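Local coordinates for protein beta-N-acetylhexosaminidase (Thermotoga neapolitana, PDB 5BZA) that probably hydrolyses terminal non-reducing N-acetyl-D-hexosamine residues from N-acetyl-beta-D-hexosaminides, as a thermostable member of glycoside hydrolase family 3, at residues B[73-78]-B[97-102]. Residues are numbered along the deposited sequence; the frame is centred on the assembly and turned at random.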
loop_
_atom_site.group_PDB
_atom_site.type_symbol
_atom_site.label_atom_id
_atom_site.label_comp_id
_atom_site.label_asym_id
_atom_site.label_seq_id
_atom_site.Cartn_x
_atom_site.Cartn_y
_atom_site.Cartn_z
ATOM N N LYS B 73 2.933 -2.580 3.303
ATOM C CA LYS B 73 3.207 -1.319 2.639
ATOM C C LYS B 73 1.907 -0.685 2.142
ATOM O O LYS B 73 1.872 0.514 1.857
ATOM C CB LYS B 73 4.160 -1.501 1.483
ATOM C CG LYS B 73 3.539 -2.132 0.267
ATOM C CD LYS B 73 4.551 -2.080 -0.831
ATOM C CE LYS B 73 4.008 -2.582 -2.129
ATOM N NZ LYS B 73 5.144 -2.502 -3.070
ATOM N N TYR B 74 0.871 -1.518 2.011
ATOM C CA TYR B 74 -0.456 -1.102 1.551
ATOM C C TYR B 74 -1.197 -0.166 2.495
ATOM O O TYR B 74 -1.989 0.678 2.044
ATOM C CB TYR B 74 -1.285 -2.351 1.317
ATOM C CG TYR B 74 -0.478 -3.392 0.549
ATOM C CD1 TYR B 74 -0.191 -3.208 -0.833
ATOM C CD2 TYR B 74 0.026 -4.536 1.192
ATOM C CE1 TYR B 74 0.562 -4.134 -1.523
ATOM C CE2 TYR B 74 0.758 -5.486 0.490
ATOM C CZ TYR B 74 1.030 -5.272 -0.862
ATOM O OH TYR B 74 1.768 -6.195 -1.553
ATOM N N VAL B 75 -0.924 -0.304 3.803
ATOM C CA VAL B 75 -1.498 0.573 4.799
ATOM C C VAL B 75 -0.601 1.770 5.009
ATOM O O VAL B 75 0.588 1.616 5.277
ATOM C CB VAL B 75 -1.680 -0.149 6.175
ATOM C CG1 VAL B 75 -2.313 0.811 7.194
ATOM C CG2 VAL B 75 -2.555 -1.355 6.007
ATOM N N PRO B 76 -1.149 2.973 4.858
ATOM C CA PRO B 76 -0.276 4.128 5.139
ATOM C C PRO B 76 0.213 4.120 6.580
ATOM O O PRO B 76 -0.514 3.738 7.498
ATOM C CB PRO B 76 -1.147 5.364 4.870
ATOM C CG PRO B 76 -2.529 4.849 4.510
ATOM C CD PRO B 76 -2.485 3.332 4.362
ATOM N N SER B 77 1.453 4.552 6.746
ATOM C CA SER B 77 2.109 4.616 8.035
ATOM C C SER B 77 1.442 5.559 9.070
ATOM O O SER B 77 0.965 6.667 8.770
ATOM C CB SER B 77 3.568 5.023 7.818
ATOM O OG SER B 77 4.237 5.029 9.054
ATOM N N PHE B 78 1.445 5.093 10.318
ATOM C CA PHE B 78 0.766 5.780 11.403
ATOM C C PHE B 78 1.799 6.127 12.490
ATOM O O PHE B 78 2.743 5.370 12.695
ATOM C CB PHE B 78 -0.371 4.865 11.900
ATOM C CG PHE B 78 -1.274 5.480 12.910
ATOM C CD1 PHE B 78 -2.027 6.587 12.610
ATOM C CD2 PHE B 78 -1.425 4.890 14.156
ATOM C CE1 PHE B 78 -2.863 7.136 13.550
ATOM C CE2 PHE B 78 -2.270 5.441 15.106
ATOM C CZ PHE B 78 -3.006 6.553 14.804
ATOM N N GLU B 97 -10.180 1.586 11.201
ATOM C CA GLU B 97 -11.129 1.243 10.150
ATOM C C GLU B 97 -10.490 1.303 8.750
ATOM O O GLU B 97 -10.782 0.460 7.895
ATOM C CB GLU B 97 -12.354 2.134 10.160
ATOM C CG GLU B 97 -13.403 1.593 9.190
ATOM C CD GLU B 97 -14.617 2.477 9.075
ATOM O OE1 GLU B 97 -14.637 3.579 9.693
ATOM O OE2 GLU B 97 -15.560 2.043 8.373
ATOM N N MET B 98 -9.703 2.349 8.523
ATOM C CA MET B 98 -8.966 2.549 7.284
ATOM C C MET B 98 -8.069 1.329 7.041
ATOM O O MET B 98 -8.104 0.692 5.963
ATOM C CB MET B 98 -8.136 3.829 7.395
ATOM C CG MET B 98 -7.348 4.228 6.144
ATOM S SD MET B 98 -5.815 5.139 6.488
ATOM C CE MET B 98 -4.804 3.779 7.038
ATOM N N ALA B 99 -7.277 1.012 8.070
ATOM C CA ALA B 99 -6.303 -0.062 8.015
ATOM C C ALA B 99 -7.001 -1.386 7.785
ATOM O O ALA B 99 -6.586 -2.200 6.944
ATOM C CB ALA B 99 -5.468 -0.082 9.294
ATOM N N GLY B 100 -8.084 -1.601 8.513
ATOM C CA GLY B 100 -8.814 -2.828 8.386
ATOM C C GLY B 100 -9.442 -2.963 6.996
ATOM O O GLY B 100 -9.527 -4.050 6.436
ATOM N N ARG B 101 -9.926 -1.860 6.467
ATOM C CA ARG B 101 -10.619 -1.883 5.169
ATOM C C ARG B 101 -9.604 -2.320 4.119
ATOM O O ARG B 101 -9.832 -3.287 3.365
ATOM C CB ARG B 101 -11.236 -0.512 4.859
ATOM C CG ARG B 101 -12.390 -0.586 3.866
ATOM C CD ARG B 101 -13.211 0.726 3.805
ATOM N NE ARG B 101 -14.410 0.584 2.973
ATOM C CZ ARG B 101 -14.582 1.107 1.748
ATOM N NH1 ARG B 101 -13.637 1.860 1.170
ATOM N NH2 ARG B 101 -15.731 0.892 1.099
ATOM N N ILE B 102 -8.431 -1.680 4.155
ATOM C CA ILE B 102 -7.349 -2.049 3.261
ATOM C C ILE B 102 -6.922 -3.527 3.402
ATOM O O ILE B 102 -6.841 -4.245 2.384
ATOM C CB ILE B 102 -6.151 -1.106 3.474
ATOM C CG1 ILE B 102 -6.519 0.310 3.022
ATOM C CG2 ILE B 102 -5.001 -1.585 2.685
ATOM C CD1 ILE B 102 -5.446 1.364 3.248
#
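Ile102, Val75 and Met98 carry a contact of apolar side chains in the TIM-barrel domain of this family 3 glycosidase, where the loop that follows strand 59-62 runs alongside helix 89-106 in roughly the opposite direction. Within 97-102 the helix offers Met98 and Ile102, one turn apart, with Ala99 beside them, to residues 74-76. Val75 divides its two methyls between them. Val75 CG1, anti to the backbone N (chi1 -179°), reaches both Ala99 CB, 3.9 Å away, and Met98 CE. The other branch turns to Ile102, with Val75 CG2 4.1 Å from Ile102 CG2. Ile102 in turn splits its branches: Ile102 CG2 rests against the base of Tyr74, 4.0 Å from Tyr74 CB, while Ile102 CD1 touches the carbonyl O of Tyr74 and lies 3.7 Å from Pro76 CD. The tyrosine ring leads away from the helix segment, and its OH is hydrogen-bonded to Glu42. No hydrogen bond joins the two segments; van der Waals contacts hold them together. The proline ring also meets Met98 end-on. With an alanine in place of Pro76 the ring carbons CG and CD are gone, which would probably open a gap beside Met98 CE and Ile102 CD1. Pro76 also packs on Glu42 of the second subunit, and Glu97 forms a salt bridge with Arg319 of that subunit, which places the contact close behind the dimer interface. The bend of the methionine chain at its thioether (chi3 76°) brings Met98 CE to 3.6 Å from Pro76 CG, with Met98 SD 3.8 Å from that same CG.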